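Local atomic coordinates of coclaurine N-methyltransferase (Coptis japonica, PDB entry 6GKV), a protein that catalyses the S-adenosyl-L-methionine-dependent N-methylation of coclaurine and related tetrahydroisoquinolines in plant alkaloid biosynthesis. Residues E198-M203 with L223-I228; K204-L209 with T255-S260; W277-K282 with A344-F349; N89-C94 with A110-Y115. All blocks are in the same frame, centred on the assembly; numbering follows the deposited sequence.

Contact 1 is the hub: its loop 198-203 touches both bound molecules, and its strand pairs with strand 342-350 of contact 3. Contact 2, about 8 Å from it between centres, continues the same loop into a helix and meets it through Glu201 O and Ile257 N, 2.8 Å apart. Contact 3, about 11 Å from contact 1 between centres, carries the sheet outward from strand 221-230; Glu226 OE1 reaches His346 NE2 at 2.7 Å. Contact 4, about 14 Å from contact 1 between centres, holds the carboxylate of S-adenosyl-L-homocysteine, and its Tyr115 OH lies 2.5 Å from the same Glu226 OE1. Contacts 2 and 4, about 22 Å apart between centres, flank the chain's centre from opposite sides without touching.

Contact 1 of 4, residues E198-M203 with L223-I228; sequences ELFEHM and LFLEHI. With SAH (S-adenosyl-L-homocysteine), chain C; F2W (6,7-dimethoxy-2-methyl-1,2,3,4-tetrahydroisoquinolin-2-ium), chain D.
Glu226 leaves its strand fully stretched, CG opposite the backbone N (chi1 -178°), and Glu198 is likewise extended beyond CG, which lays the two acids side by side, pointing the same way, with Glu198 OE2 2.7 Å from Glu226 OE2. Glu201 instead bends at chi2 (95°), and the bend swings its carboxylate to the strand. There Ile228 N donates to Glu201 OE2 over 2.8 Å, arriving from above the carboxylate plane. The other oxygen, OE1, accepts from a water, which also donates to Glu226 O at 2.7 Å and accepts from Leu199 N. Glu226 O is gripped twice, because Glu198 N donates to it as well (2.8 Å). Were Glu201 an alanine, Ile228 N would probably lose its acceptor and the water one of its anchors. Beside this polar cluster, Leu225 CD1 sits over the centre of the Phe200 ring, 4.3 Å from its centroid, a CH-pi contact suited to a flat aromatic and a branched aliphatic chain. Glu226 OE1 looks elsewhere, to Tyr115 and His346, while Cys94 N is a further partner of Glu198 OE2. Glu198 OE1 accepts from NAH of the bound N-methylheliamine at 2.8 Å, and the ligand's N-methyl carbon CAO lies 4.2 Å from SD of S-adenosyl-L-homocysteine, as expected of a product complex. A loop leaving the C-terminal end of a parallel strand to join cofactor and substrate is characteristic of the active site of Rossmann-like methyltransferases.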
# COMPACT_ATOMS: atom_id res chain seq x y z
N GLU A 198 -15.46 10.39 -4.12
CA GLU A 198 -15.14 10.24 -5.54
C GLU A 198 -14.92 11.60 -6.18
O GLU A 198 -15.61 11.97 -7.12
CB GLU A 198 -16.22 9.43 -6.27
CG GLU A 198 -16.26 7.98 -5.81
CD GLU A 198 -17.22 7.10 -6.60
OE1 GLU A 198 -17.58 7.47 -7.74
OE2 GLU A 198 -17.62 6.05 -6.06
N LEU A 199 -13.94 12.34 -5.66
CA LEU A 199 -13.60 13.66 -6.17
C LEU A 199 -12.18 13.66 -6.72
O LEU A 199 -11.91 14.26 -7.77
CB LEU A 199 -13.73 14.70 -5.07
CG LEU A 199 -13.18 16.09 -5.41
CD1 LEU A 199 -14.09 16.81 -6.41
CD2 LEU A 199 -12.97 16.92 -4.15
N PHE A 200 -11.30 12.97 -6.02
CA PHE A 200 -9.86 12.94 -6.31
C PHE A 200 -9.52 12.41 -7.68
O PHE A 200 -8.49 12.79 -8.25
CB PHE A 200 -9.11 12.10 -5.26
CG PHE A 200 -8.86 12.82 -3.96
CD1 PHE A 200 -9.72 13.82 -3.53
CD2 PHE A 200 -7.74 12.53 -3.21
CE1 PHE A 200 -9.48 14.52 -2.33
CE2 PHE A 200 -7.48 13.22 -2.00
CZ PHE A 200 -8.35 14.21 -1.57
N GLU A 201 -10.37 11.53 -8.20
CA GLU A 201 -10.22 11.00 -9.56
C GLU A 201 -10.12 12.10 -10.64
O GLU A 201 -9.61 11.85 -11.75
CB GLU A 201 -11.40 10.07 -9.89
CG GLU A 201 -11.41 8.74 -9.09
CD GLU A 201 -12.28 8.80 -7.85
OE1 GLU A 201 -12.30 9.83 -7.16
OE2 GLU A 201 -12.99 7.80 -7.57
N HIS A 202 -10.60 13.29 -10.32
CA HIS A 202 -10.58 14.46 -11.20
C HIS A 202 -9.42 15.40 -10.91
O HIS A 202 -9.17 16.37 -11.62
CB HIS A 202 -11.88 15.24 -11.06
CG HIS A 202 -13.09 14.45 -11.46
ND1 HIS A 202 -13.22 13.88 -12.71
CD2 HIS A 202 -14.23 14.17 -10.79
CE1 HIS A 202 -14.39 13.27 -12.79
NE2 HIS A 202 -15.02 13.43 -11.63
N MET A 203 -8.72 15.12 -9.81
CA MET A 203 -7.61 15.95 -9.37
C MET A 203 -6.32 15.36 -9.87
O MET A 203 -6.32 14.31 -10.48
CB MET A 203 -7.60 16.08 -7.85
CG MET A 203 -8.93 16.47 -7.27
SD MET A 203 -9.46 18.13 -7.76
CE MET A 203 -11.12 17.81 -8.36
N LEU A 223 -10.90 12.85 8.24
CA LEU A 223 -11.12 12.93 6.81
C LEU A 223 -11.52 11.55 6.30
O LEU A 223 -10.75 10.60 6.42
CB LEU A 223 -9.86 13.41 6.09
CG LEU A 223 -9.96 13.27 4.56
CD1 LEU A 223 -11.10 14.12 4.05
CD2 LEU A 223 -8.65 13.62 3.85
N PHE A 224 -12.72 11.42 5.73
CA PHE A 224 -13.11 10.15 5.12
C PHE A 224 -13.14 10.26 3.58
O PHE A 224 -13.78 11.16 3.01
CB PHE A 224 -14.47 9.68 5.63
CG PHE A 224 -14.95 8.43 4.94
CD1 PHE A 224 -14.41 7.19 5.27
CD2 PHE A 224 -15.92 8.49 3.95
CE1 PHE A 224 -14.84 6.03 4.63
CE2 PHE A 224 -16.34 7.33 3.31
CZ PHE A 224 -15.81 6.10 3.65
N LEU A 225 -12.46 9.33 2.93
CA LEU A 225 -12.33 9.34 1.47
C LEU A 225 -12.82 8.07 0.78
O LEU A 225 -12.48 6.98 1.19
CB LEU A 225 -10.86 9.55 1.09
CG LEU A 225 -10.54 9.39 -0.39
CD1 LEU A 225 -11.20 10.51 -1.14
CD2 LEU A 225 -9.03 9.41 -0.61
N GLU A 226 -13.60 8.24 -0.28
CA GLU A 226 -13.90 7.14 -1.19
C GLU A 226 -13.38 7.46 -2.59
O GLU A 226 -13.61 8.56 -3.12
CB GLU A 226 -15.40 6.84 -1.25
CG GLU A 226 -15.75 5.64 -2.16
CD GLU A 226 -17.26 5.44 -2.34
OE1 GLU A 226 -17.90 4.86 -1.44
OE2 GLU A 226 -17.81 5.85 -3.38
N HIS A 227 -12.65 6.51 -3.18
CA HIS A 227 -12.25 6.62 -4.57
C HIS A 227 -12.34 5.27 -5.22
O HIS A 227 -12.05 4.27 -4.59
CB HIS A 227 -10.84 7.16 -4.70
CG HIS A 227 -9.80 6.30 -4.06
ND1 HIS A 227 -9.07 5.37 -4.76
CD2 HIS A 227 -9.36 6.24 -2.78
CE1 HIS A 227 -8.21 4.78 -3.94
NE2 HIS A 227 -8.37 5.29 -2.73
N ILE A 228 -12.75 5.24 -6.48
CA ILE A 228 -12.72 3.99 -7.18
C ILE A 228 -11.24 3.71 -7.44
O ILE A 228 -10.43 4.63 -7.38
CB ILE A 228 -13.57 4.04 -8.47
CG1 ILE A 228 -13.19 5.25 -9.31
CG2 ILE A 228 -15.03 4.14 -8.09
CD1 ILE A 228 -12.03 5.03 -10.24
N SAH C . -19.91 13.23 -4.32
CA SAH C . -21.11 13.16 -5.14
CB SAH C . -20.76 13.23 -6.62
CG SAH C . -19.44 12.59 -7.03
SD SAH C . -19.05 12.95 -8.77
C SAH C . -21.90 11.89 -4.87
O SAH C . -21.34 10.97 -4.27
OXT SAH C . -23.08 11.76 -5.24
C5' SAH C . -17.78 14.18 -8.35
C4' SAH C . -18.33 15.46 -7.69
O4' SAH C . -17.27 16.38 -7.44
C3' SAH C . -19.34 16.18 -8.56
O3' SAH C . -20.34 16.73 -7.73
C2' SAH C . -18.59 17.34 -9.17
O2' SAH C . -19.48 18.41 -9.35
C1' SAH C . -17.53 17.61 -8.11
N9 SAH C . -16.28 18.19 -8.66
C8 SAH C . -15.50 17.72 -9.70
N7 SAH C . -14.45 18.57 -9.87
C5 SAH C . -14.55 19.57 -8.95
C6 SAH C . -13.76 20.69 -8.67
N6 SAH C . -12.66 20.96 -9.38
N1 SAH C . -14.14 21.55 -7.65
C2 SAH C . -15.28 21.29 -6.92
N3 SAH C . -16.05 20.18 -7.19
C4 SAH C . -15.69 19.34 -8.19
CAM F2W D . -19.06 4.65 -14.93
OAK F2W D . -17.63 4.60 -14.73
CAB F2W D . -17.25 5.52 -13.79
CAA F2W D . -18.15 6.34 -13.10
CAF F2W D . -17.65 7.25 -12.17
CAJ F2W D . -18.47 8.07 -11.42
CAI F2W D . -17.85 9.37 -10.83
NAH F2W D . -16.73 8.90 -10.00
CAO F2W D . -16.02 10.16 -9.70
CAG F2W D . -15.91 8.27 -11.04
CAE F2W D . -16.32 7.28 -11.88
CAD F2W D . -15.41 6.49 -12.59
CAC F2W D . -15.89 5.58 -13.51
OAL F2W D . -15.10 4.75 -14.26
CAN F2W D . -13.68 4.75 -14.03
O HOH W 1 -12.14 10.58 -4.21

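Contact 2 of 4, residues K204-L209 with T255-S260; sequences KNYELL and TMIIPS
Met256 brings its backbone first, its carbonyl O 4.1 Å from Lys204 NZ, while its side chain starts away from the 204-209 segment and ends near the bound N-methylheliamine. Ile257 follows and carries most of the contact. With CG1 opposite the carbonyl carbon (chi1 -81°), its two branches part: CG1 lies 3.6 Å from Lys204 NZ and CD1 3.8 Å from Lys204 CD, whereas CG2 faces Tyr206 OH at 3.8 Å. A beta-branched residue suits this place because it can meet a lysine chain and a tyrosine end together. Cut back to an alanine, Ile257 would probably leave a gap beside both and the Lys204 chain freer to turn. Ile258 points the other way, into the ligand pocket. Pro259 then turns back, its CG at 4.5 Å from Tyr206 OH adding a loose apolar boundary. At the start of the helix, Asn205 is the N-cap, and its OD1 accepts from Leu208 N at 2.9 Å. The tyrosine hydroxyl is served by Phe200 O, and what joins the two segments is van der Waals packing: the fit depends on shape, in a buried seam between the helix start and the short strand 257-258.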
# COMPACT_ATOMS: atom_id res chain seq x y z
N LYS A 204 -5.21 16.05 -9.59
CA LYS A 204 -3.90 15.61 -10.01
C LYS A 204 -2.94 15.61 -8.83
O LYS A 204 -2.64 14.56 -8.26
CB LYS A 204 -3.36 16.51 -11.13
CG LYS A 204 -4.21 16.52 -12.38
CD LYS A 204 -4.38 15.12 -12.96
CE LYS A 204 -5.16 15.13 -14.28
NZ LYS A 204 -5.67 13.77 -14.59
N ASN A 205 -2.46 16.79 -8.47
CA ASN A 205 -1.49 16.92 -7.38
C ASN A 205 -2.13 16.74 -6.00
O ASN A 205 -2.58 17.71 -5.37
CB ASN A 205 -0.77 18.27 -7.44
CG ASN A 205 0.38 18.36 -6.46
OD1 ASN A 205 0.35 17.75 -5.39
ND2 ASN A 205 1.41 19.12 -6.81
N TYR A 206 -2.10 15.49 -5.52
CA TYR A 206 -2.76 15.08 -4.28
C TYR A 206 -2.06 15.60 -3.03
O TYR A 206 -2.69 15.84 -2.00
CB TYR A 206 -2.83 13.57 -4.23
CG TYR A 206 -3.72 12.92 -5.26
CD1 TYR A 206 -5.03 13.33 -5.44
CD2 TYR A 206 -3.24 11.88 -6.05
CE1 TYR A 206 -5.84 12.73 -6.38
CE2 TYR A 206 -4.05 11.27 -6.99
CZ TYR A 206 -5.34 11.70 -7.16
OH TYR A 206 -6.15 11.08 -8.10
N GLU A 207 -0.75 15.76 -3.12
CA GLU A 207 -0.02 16.35 -1.99
C GLU A 207 -0.52 17.78 -1.72
O GLU A 207 -0.73 18.16 -0.56
CB GLU A 207 1.50 16.33 -2.27
CG GLU A 207 2.35 17.06 -1.23
CD GLU A 207 3.78 17.31 -1.69
OE1 GLU A 207 4.33 16.47 -2.43
OE2 GLU A 207 4.35 18.36 -1.34
N LEU A 208 -0.73 18.58 -2.78
CA LEU A 208 -1.23 19.96 -2.60
C LEU A 208 -2.69 19.97 -2.15
O LEU A 208 -3.05 20.68 -1.23
CB LEU A 208 -1.06 20.79 -3.87
CG LEU A 208 0.37 21.24 -4.20
CD1 LEU A 208 0.40 22.08 -5.47
CD2 LEU A 208 0.99 22.03 -3.05
N LEU A 209 -3.51 19.15 -2.79
CA LEU A 209 -4.92 19.04 -2.39
C LEU A 209 -5.11 18.58 -0.93
O LEU A 209 -5.91 19.17 -0.20
CB LEU A 209 -5.64 18.06 -3.33
CG LEU A 209 -7.14 18.01 -3.09
CD1 LEU A 209 -7.71 19.41 -3.24
CD2 LEU A 209 -7.80 17.08 -4.06
N THR A 255 -9.19 14.11 -17.74
CA THR A 255 -10.02 14.49 -16.60
C THR A 255 -10.13 13.42 -15.53
O THR A 255 -10.79 13.62 -14.51
CB THR A 255 -11.49 14.84 -17.00
OG1 THR A 255 -12.03 13.79 -17.81
CG2 THR A 255 -11.56 16.15 -17.76
N MET A 256 -9.52 12.26 -15.78
CA MET A 256 -9.66 11.11 -14.89
C MET A 256 -8.36 10.41 -14.58
O MET A 256 -7.51 10.24 -15.45
CB MET A 256 -10.64 10.09 -15.49
CG MET A 256 -12.10 10.43 -15.26
SD MET A 256 -12.66 9.76 -13.68
CE MET A 256 -11.68 8.29 -13.68
N ILE A 257 -8.21 10.02 -13.31
CA ILE A 257 -7.12 9.16 -12.85
C ILE A 257 -7.71 7.92 -12.17
O ILE A 257 -8.70 8.02 -11.44
CB ILE A 257 -6.16 9.88 -11.87
CG1 ILE A 257 -5.16 10.75 -12.62
CG2 ILE A 257 -5.36 8.91 -11.08
CD1 ILE A 257 -4.28 11.56 -11.70
N ILE A 258 -7.14 6.75 -12.46
CA ILE A 258 -7.50 5.55 -11.71
C ILE A 258 -6.39 5.21 -10.72
O ILE A 258 -5.32 4.72 -11.13
CB ILE A 258 -7.73 4.34 -12.63
CG1 ILE A 258 -8.69 4.72 -13.76
CG2 ILE A 258 -8.24 3.14 -11.82
CD1 ILE A 258 -10.08 5.07 -13.27
N PRO A 259 -6.61 5.51 -9.43
CA PRO A 259 -5.57 5.19 -8.44
C PRO A 259 -5.52 3.69 -8.11
O PRO A 259 -6.48 2.96 -8.33
CB PRO A 259 -5.98 6.03 -7.20
CG PRO A 259 -7.27 6.77 -7.56
CD PRO A 259 -7.83 6.09 -8.81
N SER A 260 -4.38 3.23 -7.63
CA SER A 260 -4.32 1.93 -6.94
C SER A 260 -5.10 2.03 -5.66
O SER A 260 -5.32 3.12 -5.13
CB SER A 260 -2.88 1.56 -6.61
OG SER A 260 -2.30 2.63 -5.89

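Contact 3 of 4, residues W277-K282 with A344-F349; sequences WTLSGK and ASHVLF
Trp277 N donates to His346 O over 2.8 Å, and His346 N returns the bond to Trp277 O, also at 2.8 Å. This reciprocal pair is one of two hydrogen-bonded positions in an antiparallel join whose strand axes run 158° apart. At the other, Ala344 N reaches Leu279 O across a longer 3.3 Å. Between them Thr278 and Ser345 form a non-hydrogen-bonded pair, their side chains on the face opposite to those of Trp277, Leu279, Ala344 and His346. On the latter face the indole, its CG opposite the carbonyl carbon (chi1 -52°), lays its CE3 3.7 Å from His346 CB, and CZ3 lies 4.0 Å from Leu348 CB, which sits at the ring edge. Ala344 is small enough for Leu279 CD2 to come within 3.5 Å of its CB, and Leu279 CD1 also approaches His346 CE1. Thr278 packs on Tyr44 of the second subunit. The imidazole of His346 is held at both nitrogens, by Glu226 at NE2 and Arg118 at ND1. Since the arginine can only donate, NE2 probably presents a hydrogen to the glutamate, so backbone bonds fix the register while the buried histidine links the second-to-last strand of the sheet to Glu226 and Arg118.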
# COMPACT_ATOMS: atom_id res chain seq x y z
N TRP A 277 -10.30 0.35 4.01
CA TRP A 277 -11.11 -0.76 3.56
C TRP A 277 -11.07 -0.73 2.05
O TRP A 277 -10.82 0.33 1.48
CB TRP A 277 -12.56 -0.64 4.01
CG TRP A 277 -12.81 -0.40 5.46
CD1 TRP A 277 -13.25 -1.32 6.38
CD2 TRP A 277 -12.73 0.85 6.16
NE1 TRP A 277 -13.41 -0.73 7.61
CE2 TRP A 277 -13.08 0.62 7.51
CE3 TRP A 277 -12.35 2.16 5.80
CZ2 TRP A 277 -13.10 1.61 8.49
CZ3 TRP A 277 -12.36 3.16 6.77
CH2 TRP A 277 -12.73 2.87 8.10
N THR A 278 -11.30 -1.87 1.41
CA THR A 278 -11.80 -1.83 0.05
C THR A 278 -13.16 -2.52 0.03
O THR A 278 -13.67 -2.97 1.07
CB THR A 278 -10.89 -2.50 -0.96
OG1 THR A 278 -10.83 -3.92 -0.71
CG2 THR A 278 -9.49 -1.87 -0.96
N LEU A 279 -13.72 -2.61 -1.17
CA LEU A 279 -15.11 -2.98 -1.38
C LEU A 279 -15.24 -3.53 -2.82
O LEU A 279 -14.74 -2.91 -3.76
CB LEU A 279 -15.95 -1.73 -1.14
CG LEU A 279 -17.44 -1.51 -1.26
CD1 LEU A 279 -17.91 -0.74 -0.04
CD2 LEU A 279 -17.68 -0.67 -2.48
N SER A 280 -15.86 -4.69 -2.99
CA SER A 280 -15.91 -5.33 -4.31
C SER A 280 -16.47 -4.47 -5.44
O SER A 280 -17.49 -3.79 -5.27
CB SER A 280 -16.74 -6.61 -4.28
OG SER A 280 -17.04 -6.99 -5.62
N GLY A 281 -15.84 -4.55 -6.60
CA GLY A 281 -16.34 -3.88 -7.80
C GLY A 281 -17.76 -4.27 -8.24
O GLY A 281 -18.34 -3.65 -9.14
N LYS A 282 -18.31 -5.30 -7.60
CA LYS A 282 -19.67 -5.76 -7.91
C LYS A 282 -20.72 -4.73 -7.49
O LYS A 282 -21.81 -4.68 -8.04
CB LYS A 282 -19.95 -7.10 -7.21
CG LYS A 282 -19.44 -8.30 -7.97
CD LYS A 282 -20.29 -9.54 -7.67
CE LYS A 282 -20.27 -9.88 -6.18
NZ LYS A 282 -20.00 -11.32 -5.88
N ALA A 344 -13.70 -0.21 -5.28
CA ALA A 344 -13.78 0.97 -4.44
C ALA A 344 -12.94 0.86 -3.17
O ALA A 344 -12.92 -0.16 -2.48
CB ALA A 344 -15.23 1.24 -4.08
N SER A 345 -12.24 1.95 -2.87
CA SER A 345 -11.38 2.06 -1.69
C SER A 345 -11.87 3.12 -0.72
O SER A 345 -12.16 4.26 -1.12
CB SER A 345 -9.95 2.39 -2.13
OG SER A 345 -9.11 2.67 -1.02
N HIS A 346 -11.95 2.75 0.56
CA HIS A 346 -12.25 3.70 1.63
C HIS A 346 -11.06 3.94 2.57
O HIS A 346 -10.52 3.01 3.17
CB HIS A 346 -13.44 3.22 2.47
CG HIS A 346 -14.75 3.27 1.74
ND1 HIS A 346 -15.92 2.75 2.26
CD2 HIS A 346 -15.08 3.78 0.53
CE1 HIS A 346 -16.91 2.93 1.41
NE2 HIS A 346 -16.43 3.57 0.36
N VAL A 347 -10.68 5.21 2.70
CA VAL A 347 -9.59 5.59 3.59
C VAL A 347 -10.05 6.57 4.67
O VAL A 347 -10.67 7.60 4.37
CB VAL A 347 -8.42 6.20 2.83
CG1 VAL A 347 -7.21 6.28 3.74
CG2 VAL A 347 -8.09 5.38 1.58
N LEU A 348 -9.72 6.26 5.93
CA LEU A 348 -10.00 7.18 7.02
C LEU A 348 -8.69 7.83 7.48
O LEU A 348 -7.72 7.13 7.79
CB LEU A 348 -10.71 6.47 8.18
CG LEU A 348 -11.19 7.36 9.35
CD1 LEU A 348 -12.21 8.39 8.90
CD2 LEU A 348 -11.74 6.52 10.51
N PHE A 349 -8.65 9.15 7.47
CA PHE A 349 -7.46 9.91 7.86
C PHE A 349 -7.73 10.74 9.12
O PHE A 349 -8.83 11.26 9.29
CB PHE A 349 -7.02 10.90 6.78
CG PHE A 349 -6.64 10.29 5.46
CD1 PHE A 349 -5.35 9.85 5.23
CD2 PHE A 349 -7.57 10.26 4.40
CE1 PHE A 349 -4.99 9.33 3.99
CE2 PHE A 349 -7.22 9.75 3.15
CZ PHE A 349 -5.93 9.30 2.93

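Contact 4 of 4, residues N89-C94 with A110-Y115; sequences NLKGSC and AMLDLY. With SAH (S-adenosyl-L-homocysteine), chain C.
Polar bonds centre on Lys91 NZ, which crosses to Tyr115 OH at 2.9 Å, near the plane of the phenol ring and at its edge. Two more acceptors come from its own loop, Ser93 OG and Cys94 O, each also 2.9 Å from Lys91 NZ. The long lysine chain stays extended until a final bend at chi4 (-66°), which turns the amine into this group of three oxygens; the length of lysine suits this span. Tyr115 OH has a further, acidic partner in Glu226, which would probably favour a charged ammonium nearby. Apolar packing accompanies the bonds: Lys91 CE lies 3.7 Å from Leu112 CD2 as the two chains slide past each other in opposite directions, and the same CE is 3.9 Å from Met111 CB. The Met111 side chain, through CG, packs against the carbonyl O of Cys94. Ligand binding forms the third group. Gly92 N donates to OXT of S-adenosyl-L-homocysteine at 3.2 Å, and Ser93 OG bonds to the other carboxylate oxygen, though its modelled length is too short to be trusted. Lys91 probably helps to position Ser93 as a second-shell residue, and the loop ahead of helix 104-118 forms the carboxylate end of the cofactor pocket in this Rossmann-like methyltransferase.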
# COMPACT_ATOMS: atom_id res chain seq x y z
N ASN A 89 -32.06 9.44 -3.75
CA ASN A 89 -31.15 10.45 -3.20
C ASN A 89 -30.22 11.05 -4.26
O ASN A 89 -29.43 11.95 -3.96
CB ASN A 89 -30.29 9.87 -2.06
CG ASN A 89 -31.09 9.05 -1.07
OD1 ASN A 89 -31.27 7.84 -1.25
ND2 ASN A 89 -31.58 9.70 -0.03
N LEU A 90 -30.33 10.57 -5.49
CA LEU A 90 -29.54 11.09 -6.59
C LEU A 90 -28.06 10.92 -6.27
O LEU A 90 -27.27 11.86 -6.37
CB LEU A 90 -29.87 12.56 -6.84
CG LEU A 90 -31.36 12.89 -6.98
CD1 LEU A 90 -31.55 14.37 -7.20
CD2 LEU A 90 -31.97 12.09 -8.10
N LYS A 91 -27.70 9.71 -5.87
CA LYS A 91 -26.31 9.41 -5.57
C LYS A 91 -25.61 9.06 -6.87
O LYS A 91 -25.94 8.06 -7.50
CB LYS A 91 -26.22 8.27 -4.57
CG LYS A 91 -24.81 8.01 -4.03
CD LYS A 91 -24.83 6.94 -2.95
CE LYS A 91 -23.63 7.07 -2.03
NZ LYS A 91 -22.37 6.79 -2.75
N GLY A 92 -24.65 9.90 -7.27
CA GLY A 92 -23.96 9.72 -8.54
C GLY A 92 -22.61 9.08 -8.32
O GLY A 92 -21.62 9.44 -8.97
N SER A 93 -22.59 8.12 -7.41
CA SER A 93 -21.39 7.41 -7.00
C SER A 93 -21.77 6.01 -6.46
O SER A 93 -22.96 5.70 -6.30
CB SER A 93 -20.64 8.22 -5.93
OG SER A 93 -21.53 8.62 -4.89
N CYS A 94 -20.77 5.19 -6.15
CA CYS A 94 -21.01 3.77 -5.84
C CYS A 94 -22.07 3.50 -4.75
O CYS A 94 -22.05 4.11 -3.68
CB CYS A 94 -19.69 3.12 -5.43
SG CYS A 94 -19.80 1.34 -5.31
N ALA A 110 -27.69 2.23 1.95
CA ALA A 110 -26.69 1.39 2.60
C ALA A 110 -25.27 1.97 2.52
O ALA A 110 -24.53 1.91 3.51
CB ALA A 110 -26.72 -0.00 2.01
N MET A 111 -24.88 2.51 1.36
CA MET A 111 -23.58 3.19 1.26
C MET A 111 -23.51 4.43 2.15
O MET A 111 -22.50 4.69 2.79
CB MET A 111 -23.26 3.62 -0.18
CG MET A 111 -22.41 2.73 -1.03
SD MET A 111 -20.85 2.03 -0.48
CE MET A 111 -20.13 3.35 0.30
N LEU A 112 -24.59 5.22 2.16
CA LEU A 112 -24.63 6.47 2.90
C LEU A 112 -24.47 6.19 4.39
O LEU A 112 -23.69 6.85 5.09
CB LEU A 112 -25.93 7.22 2.60
CG LEU A 112 -25.93 7.86 1.20
CD1 LEU A 112 -27.25 8.55 0.85
CD2 LEU A 112 -24.75 8.82 1.04
N ASP A 113 -25.20 5.18 4.87
CA ASP A 113 -25.05 4.69 6.24
C ASP A 113 -23.62 4.26 6.52
O ASP A 113 -23.04 4.62 7.55
CB ASP A 113 -26.00 3.52 6.49
CG ASP A 113 -27.40 3.98 6.84
OD1 ASP A 113 -27.58 5.20 7.05
OD2 ASP A 113 -28.31 3.13 6.93
N LEU A 114 -23.04 3.49 5.60
CA LEU A 114 -21.68 3.00 5.76
C LEU A 114 -20.65 4.14 5.86
O LEU A 114 -19.66 4.03 6.58
CB LEU A 114 -21.33 2.04 4.61
CG LEU A 114 -19.97 1.35 4.67
CD1 LEU A 114 -19.71 0.68 6.03
CD2 LEU A 114 -19.80 0.37 3.51
N TYR A 115 -20.89 5.24 5.15
CA TYR A 115 -20.03 6.41 5.24
C TYR A 115 -20.05 7.00 6.65
O TYR A 115 -19.01 7.39 7.18
CB TYR A 115 -20.46 7.50 4.26
CG TYR A 115 -20.30 7.17 2.80
CD1 TYR A 115 -19.30 6.33 2.35
CD2 TYR A 115 -21.14 7.76 1.84
CE1 TYR A 115 -19.14 6.08 1.00
CE2 TYR A 115 -21.01 7.50 0.49
CZ TYR A 115 -20.01 6.64 0.08
OH TYR A 115 -19.88 6.36 -1.27
N SAH C . -19.91 13.23 -4.32
CA SAH C . -21.11 13.16 -5.14
CB SAH C . -20.76 13.23 -6.62
CG SAH C . -19.44 12.59 -7.03
SD SAH C . -19.05 12.95 -8.77
C SAH C . -21.90 11.89 -4.87
O SAH C . -21.34 10.97 -4.27
OXT SAH C . -23.08 11.76 -5.24
C5' SAH C . -17.78 14.18 -8.35
C4' SAH C . -18.33 15.46 -7.69
O4' SAH C . -17.27 16.38 -7.44
C3' SAH C . -19.34 16.18 -8.56
O3' SAH C . -20.34 16.73 -7.73
C2' SAH C . -18.59 17.34 -9.17
O2' SAH C . -19.48 18.41 -9.35
C1' SAH C . -17.53 17.61 -8.11
N9 SAH C . -16.28 18.19 -8.66
C8 SAH C . -15.50 17.72 -9.70
N7 SAH C . -14.45 18.57 -9.87
C5 SAH C . -14.55 19.57 -8.95
C6 SAH C . -13.76 20.69 -8.67
N6 SAH C . -12.66 20.96 -9.38
N1 SAH C . -14.14 21.55 -7.65
C2 SAH C . -15.28 21.29 -6.92
N3 SAH C . -16.05 20.18 -7.19
C4 SAH C . -15.69 19.34 -8.19